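Local coordinates for protein proline dehydrogenase (Bradyrhizobium japonicum USDA 110, PDB 3HAZ) that probably oxidises L-proline to L-glutamate in two steps, using an FAD-dependent proline dehydrogenase and an NAD-dependent aldehyde dehydrogenase joined in one chain, at residues P34-A37 against R38-R41; H40-A43 against T44-E48; R163-G166 against N167-L171; D373-Y376 against V377-S381; E429-A432 against K433-D437. All coordinates share one frame; numbering follows the deposited sequence.

Contact 1 (P34-A37 against R38-R41)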
loop_
_atom_site.group_PDB
_atom_site.type_symbol
_atom_site.label_atom_id
_atom_site.label_comp_id
_atom_site.label_asym_id
_atom_site.label_seq_id
_atom_site.Cartn_x
_atom_site.Cartn_y
_atom_site.Cartn_z
ATOM N N PRO A 34 -9.312 43.472 19.682
ATOM C CA PRO A 34 -10.466 43.867 20.499
ATOM C C PRO A 34 -11.788 43.619 19.783
ATOM O O PRO A 34 -12.795 43.364 20.443
ATOM C CB PRO A 34 -10.258 45.374 20.702
ATOM C CG PRO A 34 -8.798 45.603 20.424
ATOM C CD PRO A 34 -8.451 44.621 19.357
ATOM N N GLN A 35 -11.790 43.707 18.455
ATOM C CA GLN A 35 -12.994 43.432 17.680
ATOM C C GLN A 35 -13.361 41.963 17.807
ATOM O O GLN A 35 -14.517 41.619 18.057
ATOM C CB GLN A 35 -12.782 43.784 16.208
ATOM C CG GLN A 35 -12.886 45.266 15.892
ATOM C CD GLN A 35 -12.597 45.561 14.434
ATOM O OE1 GLN A 35 -11.554 45.169 13.905
ATOM N NE2 GLN A 35 -13.521 46.249 13.773
ATOM N N GLU A 36 -12.360 41.106 17.630
ATOM C CA GLU A 36 -12.528 39.661 17.741
ATOM C C GLU A 36 -12.928 39.238 19.151
ATOM O O GLU A 36 -13.676 38.273 19.333
ATOM C CB GLU A 36 -11.237 38.945 17.327
ATOM C CG GLU A 36 -10.923 39.045 15.840
ATOM C CD GLU A 36 -12.000 38.417 14.972
ATOM O OE1 GLU A 36 -12.718 37.523 15.467
ATOM O OE2 GLU A 36 -12.130 38.814 13.794
ATOM N N ALA A 37 -12.423 39.965 20.145
ATOM C CA ALA A 37 -12.727 39.680 21.539
ATOM C C ALA A 37 -14.198 39.937 21.857
ATOM O O ALA A 37 -14.837 39.139 22.542
ATOM C CB ALA A 37 -11.823 40.494 22.463
ATOM N N ARG A 38 -14.735 41.052 21.364
ATOM C CA ARG A 38 -16.156 41.340 21.542
ATOM C C ARG A 38 -17.000 40.276 20.839
ATOM O O ARG A 38 -17.992 39.791 21.378
ATOM C CB ARG A 38 -16.509 42.741 21.020
ATOM C CG ARG A 38 -15.946 43.888 21.889
ATOM C CD ARG A 38 -16.496 45.253 21.468
ATOM N NE ARG A 38 -15.941 45.699 20.192
ATOM C CZ ARG A 38 -14.799 46.370 20.071
ATOM N NH1 ARG A 38 -14.092 46.676 21.151
ATOM N NH2 ARG A 38 -14.363 46.736 18.871
ATOM N N ILE A 39 -16.593 39.914 19.632
ATOM C CA ILE A 39 -17.342 38.948 18.848
ATOM C C ILE A 39 -17.374 37.610 19.569
ATOM O O ILE A 39 -18.427 36.972 19.681
ATOM C CB ILE A 39 -16.735 38.789 17.446
ATOM C CG1 ILE A 39 -17.110 39.995 16.580
ATOM C CG2 ILE A 39 -17.212 37.512 16.800
ATOM C CD1 ILE A 39 -16.312 40.103 15.300
ATOM N N HIS A 40 -16.212 37.203 20.073
ATOM C CA HIS A 40 -16.071 35.925 20.751
ATOM C C HIS A 40 -16.985 35.858 21.962
ATOM O O HIS A 40 -17.647 34.847 22.192
ATOM C CB HIS A 40 -14.619 35.702 21.179
ATOM C CG HIS A 40 -14.345 34.316 21.673
ATOM N ND1 HIS A 40 -13.990 33.283 20.830
ATOM C CD2 HIS A 40 -14.378 33.790 22.920
ATOM C CE1 HIS A 40 -13.813 32.182 21.539
ATOM N NE2 HIS A 40 -14.045 32.463 22.809
ATOM N N ARG A 41 -17.022 36.947 22.723
ATOM C CA ARG A 41 -17.828 37.019 23.937
ATOM C C ARG A 41 -19.330 36.982 23.648
ATOM O O ARG A 41 -20.051 36.155 24.207
ATOM C CB ARG A 41 -17.478 38.275 24.736
ATOM C CG ARG A 41 -18.375 38.497 25.934
ATOM C CD ARG A 41 -18.229 39.900 26.488
ATOM N NE ARG A 41 -19.389 40.264 27.296
ATOM C CZ ARG A 41 -19.547 39.922 28.568
ATOM N NH1 ARG A 41 -18.611 39.207 29.185
ATOM N NH2 ARG A 41 -20.640 40.294 29.224
#
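R38 sets its CG beside its own backbone N (chi1 -71°) and then bends at chi3 (-72°), which folds the guanidinium back over P34 and Q35, one turn earlier in the same alpha-helix, 33-50. The evidence for that helix is a run of i to i+4 backbone bonds, R38 N to P34 O, I39 N to Q35 O, H40 N to E36 O and R41 N to A37 O; of these the shortest is the 2.9 Å between H40 N and E36 O. P34 O has a second role, for it stands 3.6 Å above the plane of the R38 guanidinium, over the centre of the group, where its negative end probably eases the positive charge. Beside it, NH2 of R38 comes within 3.6 Å of Q35 CG, a touch on the aliphatic part of the glutamine, and the planes of the Q35 amide and the R38 guanidinium are turned 58° apart. The polar ends of these residues have partners outside the turn: R38 NE forms a salt bridge with E407 on helix 399-409, Q35 OE1 accepts a bond from S32 N, and E36 OE1 pairs with R486. I39 is the buried member of this otherwise largely exposed turn, packing on L400 and T404 of helix 399-409, and its CG1 rides 3.4 Å from Q35 O.

Contact 2 (H40-A43 against T44-E48)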
loop_
_atom_site.group_PDB
_atom_site.type_symbol
_atom_site.label_atom_id
_atom_site.label_comp_id
_atom_site.label_asym_id
_atom_site.label_seq_id
_atom_site.Cartn_x
_atom_site.Cartn_y
_atom_site.Cartn_z
ATOM N N HIS A 40 -16.212 37.203 20.073
ATOM C CA HIS A 40 -16.071 35.925 20.751
ATOM C C HIS A 40 -16.985 35.858 21.962
ATOM O O HIS A 40 -17.647 34.847 22.192
ATOM C CB HIS A 40 -14.619 35.702 21.179
ATOM C CG HIS A 40 -14.345 34.316 21.673
ATOM N ND1 HIS A 40 -13.990 33.283 20.830
ATOM C CD2 HIS A 40 -14.378 33.790 22.920
ATOM C CE1 HIS A 40 -13.813 32.182 21.539
ATOM N NE2 HIS A 40 -14.045 32.463 22.809
ATOM N N ARG A 41 -17.022 36.947 22.723
ATOM C CA ARG A 41 -17.828 37.019 23.937
ATOM C C ARG A 41 -19.330 36.982 23.648
ATOM O O ARG A 41 -20.051 36.155 24.207
ATOM C CB ARG A 41 -17.478 38.275 24.736
ATOM C CG ARG A 41 -18.375 38.497 25.934
ATOM C CD ARG A 41 -18.229 39.900 26.488
ATOM N NE ARG A 41 -19.389 40.264 27.296
ATOM C CZ ARG A 41 -19.547 39.922 28.568
ATOM N NH1 ARG A 41 -18.611 39.207 29.185
ATOM N NH2 ARG A 41 -20.640 40.294 29.224
ATOM N N THR A 42 -19.792 37.889 22.786
ATOM C CA THR A 42 -21.181 37.899 22.337
ATOM C C THR A 42 -21.628 36.529 21.830
ATOM O O THR A 42 -22.691 36.029 22.212
ATOM C CB THR A 42 -21.412 38.935 21.210
ATOM O OG1 THR A 42 -21.245 40.257 21.730
ATOM C CG2 THR A 42 -22.821 38.808 20.637
ATOM N N ALA A 43 -20.816 35.929 20.967
ATOM C CA ALA A 43 -21.151 34.643 20.365
ATOM C C ALA A 43 -21.189 33.495 21.385
ATOM O O ALA A 43 -22.075 32.637 21.325
ATOM C CB ALA A 43 -20.195 34.321 19.216
ATOM N N THR A 44 -20.231 33.473 22.311
ATOM C CA THR A 44 -20.246 32.475 23.380
ATOM C C THR A 44 -21.531 32.602 24.208
ATOM O O THR A 44 -22.166 31.606 24.549
ATOM C CB THR A 44 -19.017 32.599 24.309
ATOM O OG1 THR A 44 -17.816 32.430 23.544
ATOM C CG2 THR A 44 -19.065 31.546 25.410
ATOM N N ARG A 45 -21.917 33.833 24.521
ATOM C CA ARG A 45 -23.133 34.062 25.290
ATOM C C ARG A 45 -24.382 33.601 24.535
ATOM O O ARG A 45 -25.315 33.068 25.135
ATOM C CB ARG A 45 -23.249 35.532 25.694
ATOM C CG ARG A 45 -22.201 35.962 26.727
ATOM C CD ARG A 45 -22.292 37.445 27.045
ATOM N NE ARG A 45 -23.593 37.832 27.586
ATOM C CZ ARG A 45 -23.880 37.888 28.885
ATOM N NH1 ARG A 45 -22.955 37.570 29.783
ATOM N NH2 ARG A 45 -25.091 38.257 29.289
ATOM N N LEU A 46 -24.398 33.809 23.222
ATOM C CA LEU A 46 -25.532 33.377 22.410
ATOM C C LEU A 46 -25.628 31.852 22.409
ATOM O O LEU A 46 -26.704 31.293 22.594
ATOM C CB LEU A 46 -25.420 33.913 20.980
ATOM C CG LEU A 46 -25.429 35.439 20.797
ATOM C CD1 LEU A 46 -25.333 35.810 19.323
ATOM C CD2 LEU A 46 -26.661 36.076 21.421
ATOM N N ILE A 47 -24.495 31.189 22.221
ATOM C CA ILE A 47 -24.462 29.729 22.162
ATOM C C ILE A 47 -24.767 29.082 23.523
ATOM O O ILE A 47 -25.419 28.042 23.590
ATOM C CB ILE A 47 -23.117 29.236 21.615
ATOM C CG1 ILE A 47 -23.011 29.562 20.124
ATOM C CG2 ILE A 47 -22.945 27.740 21.860
ATOM C CD1 ILE A 47 -21.589 29.499 19.599
ATOM N N GLU A 48 -24.303 29.708 24.600
ATOM C CA GLU A 48 -24.649 29.267 25.952
ATOM C C GLU A 48 -26.153 29.275 26.160
ATOM O O GLU A 48 -26.720 28.322 26.699
ATOM C CB GLU A 48 -23.990 30.157 27.008
ATOM C CG GLU A 48 -22.521 29.882 27.217
ATOM C CD GLU A 48 -21.947 30.683 28.364
ATOM O OE1 GLU A 48 -22.216 31.900 28.421
ATOM O OE2 GLU A 48 -21.228 30.096 29.204
#
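H40 and T44 are joined by two hydrogen bonds on a single acceptor: T44 N and T44 OG1 both donate to H40 O, and OG1 is 2.8 Å from that oxygen. The two donors arrive from opposite faces of the carbonyl plane, OG1 tilted 33° from it. This grip depends on chi1 of T44 (-59°), which holds OG1 beside the backbone N. The remaining backbone bonds, R45 N to R41 O, L46 N to T42 O and I47 N to A43 O, continue alpha-helix 33-50.

The charged pair is R41 and R45, whose side chains run alongside each other with guanidinium planes only 18° apart. R45 CD lies 3.8 Å above the R41 plane, offset toward its rim, and R41 NH2 is 3.6 Å from R45 NH1, so two like charges sit close; the salt bridge from R45 NH2 to D434 probably offsets the repulsion. With an alanine in place of R45, the D434 carboxylate would probably lose its cationic mate and the R41 guanidinium the methylene over one of its faces.

The apolar contacts are looser: T42 CG2 meets L46 CD1 at 4.1 Å, the two side chains pointing the same way. Within the fold, L46 packs on helix 425-434, A43 and I47 on helix 399-409, I47 also on helix 480-483, while E48 OE2 accepts a bond from A151 N of the second subunit.

Contact 3 (R163-G166 against N167-L171)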
loop_
_atom_site.group_PDB
_atom_site.type_symbol
_atom_site.label_atom_id
_atom_site.label_comp_id
_atom_site.label_asym_id
_atom_site.label_seq_id
_atom_site.Cartn_x
_atom_site.Cartn_y
_atom_site.Cartn_z
ATOM N N ARG A 163 -46.604 18.905 18.171
ATOM C CA ARG A 163 -46.365 20.199 18.801
ATOM C C ARG A 163 -45.559 21.126 17.894
ATOM O O ARG A 163 -45.751 22.345 17.913
ATOM C CB ARG A 163 -45.760 20.093 20.216
ATOM C CG ARG A 163 -44.764 18.973 20.441
ATOM C CD ARG A 163 -44.592 18.701 21.938
ATOM N NE ARG A 163 -43.660 17.606 22.207
ATOM C CZ ARG A 163 -44.021 16.339 22.398
ATOM N NH1 ARG A 163 -43.102 15.410 22.633
ATOM N NH2 ARG A 163 -45.301 15.997 22.354
ATOM N N LEU A 164 -44.680 20.558 17.073
ATOM C CA LEU A 164 -43.908 21.391 16.160
ATOM C C LEU A 164 -44.809 21.984 15.076
ATOM O O LEU A 164 -44.743 23.182 14.783
ATOM C CB LEU A 164 -42.733 20.609 15.548
ATOM C CG LEU A 164 -41.606 20.232 16.519
ATOM C CD1 LEU A 164 -40.650 19.232 15.885
ATOM C CD2 LEU A 164 -40.851 21.463 17.028
ATOM N N MET A 165 -45.657 21.144 14.489
ATOM C CA MET A 165 -46.551 21.589 13.429
ATOM C C MET A 165 -47.552 22.605 13.959
ATOM O O MET A 165 -47.904 23.565 13.276
ATOM C CB MET A 165 -47.301 20.398 12.809
ATOM C CG MET A 165 -46.413 19.434 12.025
ATOM S SD MET A 165 -45.431 20.307 10.805
ATOM C CE MET A 165 -46.717 20.974 9.756
ATOM N N GLY A 166 -48.019 22.381 15.181
ATOM C CA GLY A 166 -49.034 23.242 15.759
ATOM C C GLY A 166 -48.458 24.569 16.225
ATOM O O GLY A 166 -49.139 25.591 16.205
ATOM N N ASN A 167 -47.197 24.561 16.644
ATOM C CA ASN A 167 -46.587 25.770 17.203
ATOM C C ASN A 167 -45.847 26.628 16.188
ATOM O O ASN A 167 -45.783 27.844 16.336
ATOM C CB ASN A 167 -45.648 25.421 18.362
ATOM C CG ASN A 167 -46.395 24.912 19.579
ATOM O OD1 ASN A 167 -47.565 25.231 19.778
ATOM N ND2 ASN A 167 -45.725 24.111 20.396
ATOM N N HIS A 168 -45.299 26.000 15.153
ATOM C CA HIS A 168 -44.371 26.700 14.266
ATOM C C HIS A 168 -44.876 26.902 12.845
ATOM O O HIS A 168 -44.202 27.517 12.023
ATOM C CB HIS A 168 -43.012 26.000 14.269
ATOM C CG HIS A 168 -42.386 25.942 15.626
ATOM N ND1 HIS A 168 -41.643 24.868 16.063
ATOM C CD2 HIS A 168 -42.424 26.819 16.657
ATOM C CE1 HIS A 168 -41.234 25.094 17.299
ATOM N NE2 HIS A 168 -41.701 26.267 17.686
ATOM N N PHE A 169 -46.068 26.391 12.564
ATOM C CA PHE A 169 -46.676 26.604 11.263
ATOM C C PHE A 169 -48.071 27.172 11.460
ATOM O O PHE A 169 -48.740 26.843 12.431
ATOM C CB PHE A 169 -46.738 25.291 10.484
ATOM C CG PHE A 169 -45.389 24.738 10.129
ATOM C CD1 PHE A 169 -44.887 24.880 8.847
ATOM C CD2 PHE A 169 -44.621 24.088 11.076
ATOM C CE1 PHE A 169 -43.641 24.384 8.515
ATOM C CE2 PHE A 169 -43.377 23.584 10.749
ATOM C CZ PHE A 169 -42.885 23.737 9.462
ATOM N N VAL A 170 -48.486 28.043 10.547
ATOM C CA VAL A 170 -49.846 28.562 10.527
ATOM C C VAL A 170 -50.543 28.012 9.277
ATOM O O VAL A 170 -50.376 28.541 8.176
ATOM C CB VAL A 170 -49.857 30.103 10.501
ATOM C CG1 VAL A 170 -51.283 30.614 10.370
ATOM C CG2 VAL A 170 -49.183 30.672 11.765
ATOM N N LEU A 171 -51.319 26.947 9.460
ATOM C CA LEU A 171 -51.807 26.141 8.339
ATOM C C LEU A 171 -53.330 26.008 8.320
ATOM O O LEU A 171 -53.977 26.087 9.355
ATOM C CB LEU A 171 -51.196 24.742 8.421
ATOM C CG LEU A 171 -49.852 24.476 7.731
ATOM C CD1 LEU A 171 -49.045 25.745 7.540
ATOM C CD2 LEU A 171 -49.062 23.439 8.504
#
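N167 N and H168 N still make i to i+4 bonds to R163 O and L164 O, each at 2.9 Å, N167 N lying above the R163 carbonyl plane, whereas F169 N reaches M165 O only weakly as the backbone turns from helix 151-168 toward strand 170-172. Among the side chains, M165 and F169 carry the contact. The methionine bends twice, at chi2 (-52°) and chi3 (-63°), and this curl carries its methyl over the phenyl ring: CE lies 4.2 Å from the F169 ring centroid and 19° off the ring normal, a CH-pi contact over the face. SD approaches obliquely, 3.9 Å from F169 CE2, and completes a Met-aromatic contact. The same CE also touches L171 CD2 at 3.6 Å, so one methyl group touches both the ring and a residue of strand 170-172. The ring has a second neighbour at its edge, where L164 O lies in the ring plane, 3.8 Å from F169 CD2. L164 sends CD2 to the edge of the H168 imidazole, 3.6 Å from ND1, and H168 in turn meets H421 edge-to-face. A serine in place of F169 would probably strip the M165 methyl of the ring face it rests on and open a gap against Y455 and L456 of helix 452-463. M165 is closed in further by M78, A81 and L85 of helix 71-85. This is a helix-to-strand junction with a Met-aromatic pair across it, strand 170-172 pairing in parallel with strand 440-448 of the proline dehydrogenase TIM barrel.

Contact 4 (D373-Y376 against V377-S381)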
loop_
_atom_site.group_PDB
_atom_site.type_symbol
_atom_site.label_atom_id
_atom_site.label_comp_id
_atom_site.label_asym_id
_atom_site.label_seq_id
_atom_site.Cartn_x
_atom_site.Cartn_y
_atom_site.Cartn_z
ATOM N N ASP A 373 -19.944 31.757 4.427
ATOM C CA ASP A 373 -19.895 32.515 5.671
ATOM C C ASP A 373 -19.055 33.779 5.516
ATOM O O ASP A 373 -19.435 34.839 6.003
ATOM C CB ASP A 373 -19.366 31.648 6.821
ATOM C CG ASP A 373 -20.432 30.742 7.407
ATOM O OD1 ASP A 373 -21.634 30.953 7.115
ATOM O OD2 ASP A 373 -20.073 29.817 8.165
ATOM N N LEU A 374 -17.918 33.662 4.833
ATOM C CA LEU A 374 -17.085 34.816 4.521
ATOM C C LEU A 374 -17.817 35.832 3.655
ATOM O O LEU A 374 -17.778 37.031 3.924
ATOM C CB LEU A 374 -15.814 34.386 3.780
ATOM C CG LEU A 374 -14.587 33.969 4.587
ATOM C CD1 LEU A 374 -13.438 33.718 3.638
ATOM C CD2 LEU A 374 -14.218 35.038 5.604
ATOM N N ASN A 375 -18.452 35.357 2.591
ATOM C CA ASN A 375 -19.136 36.269 1.687
ATOM C C ASN A 375 -20.329 36.947 2.360
ATOM O O ASN A 375 -20.654 38.101 2.057
ATOM C CB ASN A 375 -19.571 35.564 0.396
ATOM C CG ASN A 375 -19.746 36.537 -0.761
ATOM O OD1 ASN A 375 -18.862 37.339 -1.037
ATOM N ND2 ASN A 375 -20.890 36.473 -1.433
ATOM N N TYR A 376 -20.974 36.238 3.283
ATOM C CA TYR A 376 -22.110 36.814 4.002
ATOM C C TYR A 376 -21.667 38.014 4.843
ATOM O O TYR A 376 -22.297 39.074 4.813
ATOM C CB TYR A 376 -22.798 35.769 4.882
ATOM C CG TYR A 376 -24.078 36.259 5.532
ATOM C CD1 TYR A 376 -25.327 35.897 5.021
ATOM C CD2 TYR A 376 -24.040 37.088 6.656
ATOM C CE1 TYR A 376 -26.509 36.347 5.618
ATOM C CE2 TYR A 376 -25.206 37.545 7.252
ATOM C CZ TYR A 376 -26.436 37.169 6.737
ATOM O OH TYR A 376 -27.591 37.625 7.342
ATOM N N VAL A 377 -20.583 37.851 5.593
ATOM C CA VAL A 377 -20.089 38.949 6.420
ATOM C C VAL A 377 -19.611 40.106 5.541
ATOM O O VAL A 377 -19.880 41.269 5.834
ATOM C CB VAL A 377 -18.997 38.484 7.400
ATOM C CG1 VAL A 377 -18.241 39.678 7.985
ATOM C CG2 VAL A 377 -19.628 37.635 8.502
ATOM N N ALA A 378 -18.923 39.781 4.450
ATOM C CA ALA A 378 -18.499 40.803 3.500
ATOM C C ALA A 378 -19.697 41.573 2.926
ATOM O O ALA A 378 -19.656 42.797 2.808
ATOM C CB ALA A 378 -17.665 40.186 2.385
ATOM N N CYS A 379 -20.762 40.855 2.579
ATOM C CA CYS A 379 -21.969 41.484 2.045
ATOM C C CYS A 379 -22.694 42.305 3.112
ATOM O O CYS A 379 -23.293 43.345 2.818
ATOM C CB CYS A 379 -22.917 40.438 1.443
ATOM S SG CYS A 379 -22.353 39.746 -0.143
ATOM N N ALA A 380 -22.639 41.832 4.351
ATOM C CA ALA A 380 -23.279 42.530 5.457
ATOM C C ALA A 380 -22.592 43.878 5.649
ATOM O O ALA A 380 -23.245 44.906 5.828
ATOM C CB ALA A 380 -23.191 41.698 6.729
ATOM N N SER A 381 -21.265 43.865 5.594
ATOM C CA SER A 381 -20.489 45.088 5.737
ATOM C C SER A 381 -20.900 46.080 4.651
ATOM O O SER A 381 -21.107 47.263 4.911
ATOM C CB SER A 381 -18.998 44.767 5.633
ATOM O OG SER A 381 -18.214 45.943 5.706
#
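Y376 presents the edge of its ring to V377, whose backbone N lies near the ring plane, 3.7 Å from CD2. Its CG stands anti to the Y376 backbone N (chi1 -173°), beside the carbonyl carbon, and that torsion is what sets the ring alongside the next residue's amide. Farther out, Y376 OH forms a hydrogen bond with L342 O, and T401 of helix 399-409, A315 and K344 touch the side chain. The second flat group is the N375 amide: its ND2 sits 3.8 Å from C379 SG, one turn later, while donating a hydrogen bond to A315 O. N375 O also serves the cysteine residue, since it accepts from C379 N at 2.8 Å and lies 3.3 Å from C379 CB.

The third, the D373 carboxylate, is held by two lysines, OD1 pairing with K344 and OD2 with K369; both lysines bind FAD. What D373 gives V377 is backbone: its O accepts from V377 N at 3.2 Å and lies 3.8 Å from V377 CG2. The A378 N to L374 O bond is nearly straight, with an N-H...O angle of 167°. A380 N closes on Y376 O at 2.8 Å. Around these atoms, L374 and A378 meet helix 18-28, V377 and A380 helix 399-409, and C379 helix 320-333. Helix 369-384, to which K369 itself belongs, is an outer helix of a flavin-binding TIM barrel, tied by the tyrosine hydroxyl to strand 338-343 and by the aspartate to K344 of the FAD site.

Contact 5 (E429-A432 against K433-D437)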
loop_
_atom_site.group_PDB
_atom_site.type_symbol
_atom_site.label_atom_id
_atom_site.label_comp_id
_atom_site.label_asym_id
_atom_site.label_seq_id
_atom_site.Cartn_x
_atom_site.Cartn_y
_atom_site.Cartn_z
ATOM N N GLU A 429 -33.391 35.898 21.767
ATOM C CA GLU A 429 -33.817 36.316 23.103
ATOM C C GLU A 429 -32.609 36.771 23.920
ATOM O O GLU A 429 -32.652 37.804 24.584
ATOM C CB GLU A 429 -34.534 35.178 23.829
ATOM C CG GLU A 429 -35.977 34.972 23.403
ATOM C CD GLU A 429 -36.653 33.855 24.178
ATOM O OE1 GLU A 429 -35.947 33.125 24.910
ATOM O OE2 GLU A 429 -37.888 33.707 24.053
ATOM N N GLN A 430 -31.534 35.991 23.864
ATOM C CA GLN A 430 -30.309 36.340 24.571
ATOM C C GLN A 430 -29.689 37.605 23.984
ATOM O O GLN A 430 -29.208 38.467 24.721
ATOM C CB GLN A 430 -29.305 35.191 24.530
ATOM C CG GLN A 430 -28.005 35.499 25.276
ATOM C CD GLN A 430 -28.236 35.735 26.757
ATOM O OE1 GLN A 430 -29.065 35.070 27.380
ATOM N NE2 GLN A 430 -27.502 36.684 27.331
ATOM N N LEU A 431 -29.700 37.712 22.659
ATOM C CA LEU A 431 -29.173 38.896 21.991
ATOM C C LEU A 431 -29.922 40.143 22.462
ATOM O O LEU A 431 -29.332 41.205 22.654
ATOM C CB LEU A 431 -29.290 38.761 20.466
ATOM C CG LEU A 431 -28.665 39.895 19.646
ATOM C CD1 LEU A 431 -27.136 39.818 19.699
ATOM C CD2 LEU A 431 -29.149 39.862 18.203
ATOM N N ALA A 432 -31.231 40.005 22.640
ATOM C CA ALA A 432 -32.059 41.122 23.069
ATOM C C ALA A 432 -31.743 41.477 24.512
ATOM O O ALA A 432 -31.708 42.650 24.874
ATOM C CB ALA A 432 -33.535 40.791 22.906
ATOM N N LYS A 433 -31.508 40.457 25.332
ATOM C CA LYS A 433 -31.118 40.674 26.721
ATOM C C LYS A 433 -29.829 41.477 26.818
ATOM O O LYS A 433 -29.681 42.319 27.700
ATOM C CB LYS A 433 -30.927 39.343 27.456
ATOM C CG LYS A 433 -32.202 38.560 27.710
ATOM C CD LYS A 433 -31.944 37.419 28.684
ATOM C CE LYS A 433 -33.109 36.450 28.723
ATOM N NZ LYS A 433 -34.396 37.153 28.980
ATOM N N ASP A 434 -28.890 41.204 25.919
ATOM C CA ASP A 434 -27.570 41.824 25.991
ATOM C C ASP A 434 -27.501 43.131 25.204
ATOM O O ASP A 434 -26.563 43.908 25.361
ATOM C CB ASP A 434 -26.493 40.849 25.506
ATOM C CG ASP A 434 -26.377 39.618 26.392
ATOM O OD1 ASP A 434 -26.826 39.680 27.554
ATOM O OD2 ASP A 434 -25.838 38.591 25.928
ATOM N N HIS A 435 -28.495 43.373 24.358
ATOM C CA HIS A 435 -28.510 44.578 23.537
ATOM C C HIS A 435 -29.935 45.079 23.343
ATOM O O HIS A 435 -30.641 44.651 22.425
ATOM C CB HIS A 435 -27.836 44.307 22.188
ATOM C CG HIS A 435 -26.474 43.693 22.307
ATOM N ND1 HIS A 435 -25.330 44.445 22.472
ATOM C CD2 HIS A 435 -26.073 42.399 22.285
ATOM C CE1 HIS A 435 -24.283 43.641 22.545
ATOM N NE2 HIS A 435 -24.707 42.394 22.437
ATOM N N ALA A 436 -30.348 45.994 24.215
ATOM C CA ALA A 436 -31.727 46.474 24.256
ATOM C C ALA A 436 -32.177 47.153 22.966
ATOM O O ALA A 436 -33.366 47.168 22.657
ATOM C CB ALA A 436 -31.932 47.418 25.452
ATOM N N ASP A 437 -31.234 47.723 22.223
ATOM C CA ASP A 437 -31.579 48.459 21.007
ATOM C C ASP A 437 -31.734 47.553 19.787
ATOM O O ASP A 437 -32.120 48.006 18.710
ATOM C CB ASP A 437 -30.539 49.544 20.722
ATOM C CG ASP A 437 -30.576 50.668 21.741
ATOM O OD1 ASP A 437 -31.591 50.784 22.464
ATOM O OD2 ASP A 437 -29.590 51.432 21.819
#
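The side chain of Q430 reaches D434 with its amide, along one side of helix 425-434, starting from CB with CG anti to its backbone N. CG comes 3.8 Å from D434 OD2. The chain then bends at chi2 (63°), which turns CD and the amide across the aspartate. OE1 is left near K433, 3.9 Å from its CD, where the two side chains meet at about a right angle. NE2 is the tip that binds: it donates to D434 OD2 at 2.9 Å with an N-H...O angle of 164°. The acceptor lies close to the amide plane of Q430, and NE2 meets it on the syn side, 34° out of the carboxylate plane. D434 OD1 forms a salt bridge with R45 of helix 33-50, so the carboxylate is held by donors from both its own helix and another.

The helix belongs to the beta-alpha-beta unit of strand 416-420, helix 425-434 and strand 440-448 in the TIM barrel, and the geometry here is that of its C-terminal end. D434 N still bonds Q430 O at 3.0 Å. The N of H435, the first residue to leave helical backbone angles, makes weak bonds to L431 O and A432 O. L431 O also lies near the plane of the H435 ring, at its edge, 3.5 Å from CD2. L431 CD1 touches that same CD2 at 3.8 Å, and the leucine packs on L46 of helix 33-50 and on V402 and L406 of helix 399-409. On the exposed side, K433 CG lies 3.2 Å from E429 O.

Contact 4 is the buried one and the nearest of the five to FAD; its polar groups tie helix 369-384 to barrel strand and cofactor-site residues. Contacts 1 and 5 are surface contacts, where charge and amide chemistry prevails, and contact 2 is intermediate. Contacts 1 and 2 follow each other on helix 33-50 and share H40 and R41, with centres about 10 Å apart. Contacts 2 and 5 meet directly, through the R45 NH2 to D434 OD1 salt bridge of 2.8 Å and through L46 packing on L431. Contact 3 stands apart, about 26 Å or more from the others between centres, and relies on sulfur and aromatic packing at a helix-to-strand junction.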